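Local coordinates for protein peroxisomal catalase (Pichia angusta, PDB 2XQ1) that probably breaks down hydrogen peroxide from peroxisomal oxidases into water and oxygen, working as a haem-containing homotetramer, at residues O[88-92]-O[128-132]; O[189-194]-O[457-462]. All coordinates share one frame; numbering follows the deposited sequence.

Overall arrangement
The two contacts lie about 39 Å apart between centres, on opposite sides of the centre of the chain, with about 22 Å between their nearest atoms. Both segments of contact 1 precede those of contact 2 along the chain. Contact 1 belongs to the antiparallel sheet of the catalase core, where the loop between strands 70-79 and 98-107 meets the end of strand 122-130. Contact 2 belongs to the helical part of the molecule: helix 185-192 meets helix 454-466, bringing together residues more than 260 positions apart. Contact 1 thus ties a loop to its own sheet locally, whereas contact 2 fastens the C-terminal helices to the catalase core.

Contact 1 (O[88-92]-O[128-132]); sequences SAKFL and FYTED
Lys-90 runs across the turn at Glu-131 and Asp-132, crossing both acidic side chains at about a right angle. At the base, Lys-90 CB sits 3.8 Å from Glu-131 OE1. Lys-90 CG comes next, 3.7 Å from Asp-132 OD2, and Lys-90 CD then passes 3.3 Å from Glu-131 OE1. At the tip, Lys-90 NZ makes a rather long salt bridge of 3.5 Å to Asp-132 OD1. Glu-131 OE1 is itself bound to Lys-97, whose NZ also reaches the carbonyl oxygen of Lys-90. An ST turn shapes the acidic side: Thr-130 OG1 accepts from Asp-132 N at 3.0 Å and also bonds to Gly-133 O. Beneath the charges, Phe-91 CB meets Thr-130 CG2 at 4.0 Å. With CG between the backbone N and the carbonyl carbon (chi1 80°), the Phe-91 ring reaches Phe-128 obliquely, planes 54° apart and centroids separated by 5.5 Å, while Leu-92 CG covers one Phe-91 face. An alanine in place of Asp-132 would probably leave the Lys-90 ammonium without its carboxylate mate and its tip freer to swing. Polar pairing on the outer side and apolar packing beneath thus hold the loop to the end of strand 122-130.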
# COMPACT_ATOMS: atom_id res chain seq x y z
N SER O 88 23.82 -14.70 29.37
CA SER O 88 23.68 -16.07 28.81
C SER O 88 23.54 -16.16 27.28
O SER O 88 23.37 -17.25 26.74
CB SER O 88 22.47 -16.78 29.46
OG SER O 88 21.21 -16.32 28.96
N ALA O 89 23.59 -15.02 26.59
CA ALA O 89 23.28 -14.98 25.15
C ALA O 89 24.19 -15.91 24.37
O ALA O 89 25.41 -15.90 24.58
CB ALA O 89 23.39 -13.56 24.61
N LYS O 90 23.59 -16.70 23.48
CA LYS O 90 24.32 -17.65 22.64
C LYS O 90 25.50 -17.08 21.87
O LYS O 90 26.52 -17.73 21.76
CB LYS O 90 23.37 -18.33 21.65
CG LYS O 90 22.93 -19.73 22.06
CD LYS O 90 22.79 -20.61 20.81
CE LYS O 90 22.43 -22.07 21.14
NZ LYS O 90 21.10 -22.16 21.83
N PHE O 91 25.39 -15.88 21.32
CA PHE O 91 26.49 -15.38 20.50
C PHE O 91 27.70 -14.98 21.34
O PHE O 91 28.78 -14.77 20.80
CB PHE O 91 26.03 -14.26 19.55
CG PHE O 91 25.90 -12.92 20.19
CD1 PHE O 91 24.81 -12.61 21.00
CD2 PHE O 91 26.87 -11.95 19.96
CE1 PHE O 91 24.70 -11.34 21.60
CE2 PHE O 91 26.77 -10.69 20.55
CZ PHE O 91 25.68 -10.38 21.37
N LEU O 92 27.50 -14.89 22.65
CA LEU O 92 28.55 -14.58 23.61
C LEU O 92 28.97 -15.82 24.39
O LEU O 92 29.81 -15.74 25.28
CB LEU O 92 28.10 -13.47 24.58
CG LEU O 92 27.66 -12.11 24.04
CD1 LEU O 92 27.03 -11.26 25.12
CD2 LEU O 92 28.80 -11.36 23.38
N PHE O 128 22.87 -8.28 14.43
CA PHE O 128 23.64 -9.50 14.66
C PHE O 128 22.79 -10.73 14.31
O PHE O 128 21.70 -10.94 14.88
CB PHE O 128 24.04 -9.61 16.14
CG PHE O 128 24.91 -8.51 16.63
CD1 PHE O 128 24.46 -7.19 16.68
CD2 PHE O 128 26.17 -8.80 17.11
CE1 PHE O 128 25.27 -6.17 17.17
CE2 PHE O 128 26.99 -7.81 17.60
CZ PHE O 128 26.54 -6.49 17.64
N TYR O 129 23.32 -11.55 13.39
CA TYR O 129 22.69 -12.82 12.98
C TYR O 129 23.08 -13.97 13.88
O TYR O 129 23.95 -14.73 13.52
CB TYR O 129 23.08 -13.17 11.52
CG TYR O 129 22.65 -12.11 10.53
CD1 TYR O 129 21.33 -12.06 10.06
CD2 TYR O 129 23.54 -11.14 10.10
CE1 TYR O 129 20.90 -11.09 9.18
CE2 TYR O 129 23.14 -10.16 9.21
CZ TYR O 129 21.80 -10.14 8.76
OH TYR O 129 21.37 -9.16 7.89
N THR O 130 22.45 -14.11 15.04
CA THR O 130 22.84 -15.13 15.98
C THR O 130 22.06 -16.44 15.81
O THR O 130 21.06 -16.48 15.11
CB THR O 130 22.58 -14.64 17.39
OG1 THR O 130 21.22 -14.94 17.76
CG2 THR O 130 22.84 -13.14 17.49
N GLU O 131 22.50 -17.49 16.50
CA GLU O 131 21.81 -18.79 16.48
C GLU O 131 20.47 -18.76 17.25
O GLU O 131 19.65 -19.65 17.13
CB GLU O 131 22.71 -19.88 17.08
CG GLU O 131 24.11 -19.94 16.47
CD GLU O 131 25.18 -20.40 17.49
OE1 GLU O 131 25.18 -19.89 18.66
OE2 GLU O 131 26.03 -21.28 17.11
N ASP O 132 20.24 -17.72 18.03
CA ASP O 132 18.97 -17.60 18.73
C ASP O 132 18.06 -16.50 18.14
O ASP O 132 17.18 -16.02 18.85
CB ASP O 132 19.24 -17.29 20.21
CG ASP O 132 19.23 -18.55 21.09
OD1 ASP O 132 18.95 -19.66 20.59
OD2 ASP O 132 19.49 -18.40 22.31

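Contact 2 (O[189-194]-O[457-462]); sequences MYLFSN and SLVKNV
Asn-461 reaches from helix 454-466 to the last turn of helix 185-192 and gives the main hydrogen bond of the contact. Asn-461 ND2 donates to Phe-192 O at 3.0 Å with an N-H...O angle of 157°. The acceptor lies close to the amide plane of Asn-461, while the donor sits tilted from the carbonyl plane of Phe-192. CG of Asn-461 stands anti to its own carbonyl carbon, chi1 -68°, and this turns the amide toward that oxygen. A second, weak hydrogen bond runs the other way across the interface, from Asn-194 ND2 to Ser-457 OG at 3.3 Å. Ser-457 OG also bonds to Gly-453 O, just before helix 454-466, so the hydroxyl has a partner across the contact and another at the start of its own helix. The Asn-194 and Asn-461 side chains cross at about a right angle, with amide planes 68° apart.

A gentler interaction adds to the grip on Phe-192 O: the CA-H of Leu-458 points almost straight at it, with a CA...O distance of 3.4 Å. One carbonyl at the end of a helix is therefore approached by both an amide N-H and a C-H.

Apolar packing fills in the rest. Val-462 CG2 rests 3.5 Å from Phe-192 CB and comes obliquely to its ring, and the two side chains cross at about a right angle. Leu-458 CD1 lies 4.2 Å from Met-189 CB. Phe-481, on helix 471-481, touches both Met-189 and Val-462 and so extends this core, as does Trp-175 beside the Phe-192 ring.

In the catalase fold, this is the buried seam where the C-terminal helical domain, here helix 454-466, packs on a helix of the core, with a side-chain amide serving the carbonyl at that helix's C-terminal end.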
# COMPACT_ATOMS: atom_id res chain seq x y z
N MET O 189 23.74 20.35 24.47
CA MET O 189 25.12 20.76 24.65
C MET O 189 26.08 19.90 23.80
O MET O 189 27.00 20.42 23.16
CB MET O 189 25.47 20.75 26.14
CG MET O 189 24.86 21.95 26.91
SD MET O 189 25.22 21.95 28.68
CE MET O 189 26.92 22.51 28.68
N TYR O 190 25.84 18.60 23.77
CA TYR O 190 26.62 17.71 22.94
C TYR O 190 26.45 18.19 21.52
O TYR O 190 27.42 18.40 20.80
CB TYR O 190 26.15 16.27 23.06
CG TYR O 190 26.80 15.50 24.17
CD1 TYR O 190 26.44 15.74 25.50
CD2 TYR O 190 27.77 14.51 23.91
CE1 TYR O 190 27.02 15.02 26.57
CE2 TYR O 190 28.37 13.77 24.97
CZ TYR O 190 27.98 14.03 26.31
OH TYR O 190 28.52 13.35 27.41
N LEU O 191 25.19 18.38 21.12
CA LEU O 191 24.86 18.67 19.75
C LEU O 191 25.59 19.91 19.23
O LEU O 191 25.99 19.97 18.06
CB LEU O 191 23.36 18.83 19.60
CG LEU O 191 22.85 19.30 18.25
CD1 LEU O 191 23.08 18.24 17.23
CD2 LEU O 191 21.41 19.60 18.39
N PHE O 192 25.76 20.90 20.08
CA PHE O 192 26.34 22.13 19.61
C PHE O 192 27.82 22.25 19.94
O PHE O 192 28.48 23.15 19.45
CB PHE O 192 25.53 23.34 20.08
CG PHE O 192 24.29 23.57 19.27
CD1 PHE O 192 24.32 24.34 18.11
CD2 PHE O 192 23.07 23.00 19.64
CE1 PHE O 192 23.16 24.55 17.35
CE2 PHE O 192 21.91 23.22 18.88
CZ PHE O 192 21.96 23.99 17.75
N SER O 193 28.33 21.33 20.74
CA SER O 193 29.76 21.21 20.88
C SER O 193 30.19 20.63 19.54
O SER O 193 29.35 20.34 18.68
CB SER O 193 30.12 20.27 22.02
OG SER O 193 29.96 18.92 21.59
N ASN O 194 31.47 20.42 19.35
CA ASN O 194 31.91 19.94 18.06
C ASN O 194 31.53 18.49 17.82
O ASN O 194 31.68 17.99 16.72
CB ASN O 194 33.41 20.17 17.90
CG ASN O 194 33.75 21.62 17.68
OD1 ASN O 194 33.02 22.36 17.02
ND2 ASN O 194 34.89 22.04 18.22
N SER O 457 33.66 27.01 21.01
CA SER O 457 32.97 26.43 19.86
C SER O 457 31.49 26.28 20.10
O SER O 457 30.67 26.69 19.26
CB SER O 457 33.56 25.08 19.51
OG SER O 457 34.70 25.27 18.70
N LEU O 458 31.13 25.68 21.23
CA LEU O 458 29.73 25.52 21.58
C LEU O 458 29.02 26.87 21.54
O LEU O 458 27.96 26.98 20.95
CB LEU O 458 29.58 24.89 22.96
CG LEU O 458 28.18 24.62 23.51
CD1 LEU O 458 28.22 23.56 24.60
CD2 LEU O 458 27.53 25.88 24.04
N VAL O 459 29.64 27.88 22.14
CA VAL O 459 29.11 29.25 22.12
C VAL O 459 28.92 29.76 20.68
O VAL O 459 27.86 30.28 20.34
CB VAL O 459 29.99 30.21 22.95
CG1 VAL O 459 29.50 31.63 22.84
CG2 VAL O 459 30.05 29.79 24.41
N LYS O 460 29.93 29.59 19.83
CA LYS O 460 29.86 30.07 18.44
C LYS O 460 28.79 29.33 17.64
O LYS O 460 28.09 29.91 16.81
CB LYS O 460 31.23 29.97 17.75
CG LYS O 460 31.39 30.88 16.50
CD LYS O 460 32.69 30.65 15.72
CE LYS O 460 33.88 31.38 16.38
NZ LYS O 460 35.18 30.92 15.79
N ASN O 461 28.69 28.03 17.90
CA ASN O 461 27.76 27.19 17.17
C ASN O 461 26.31 27.47 17.52
O ASN O 461 25.46 27.56 16.63
CB ASN O 461 28.11 25.72 17.34
CG ASN O 461 29.40 25.35 16.67
OD1 ASN O 461 29.74 25.89 15.62
ND2 ASN O 461 30.15 24.45 17.26
N VAL O 462 26.05 27.64 18.82
CA VAL O 462 24.73 27.99 19.33
C VAL O 462 24.40 29.40 18.89
O VAL O 462 23.22 29.73 18.63
CB VAL O 462 24.67 27.92 20.86
CG1 VAL O 462 23.35 28.47 21.38
CG2 VAL O 462 24.84 26.50 21.31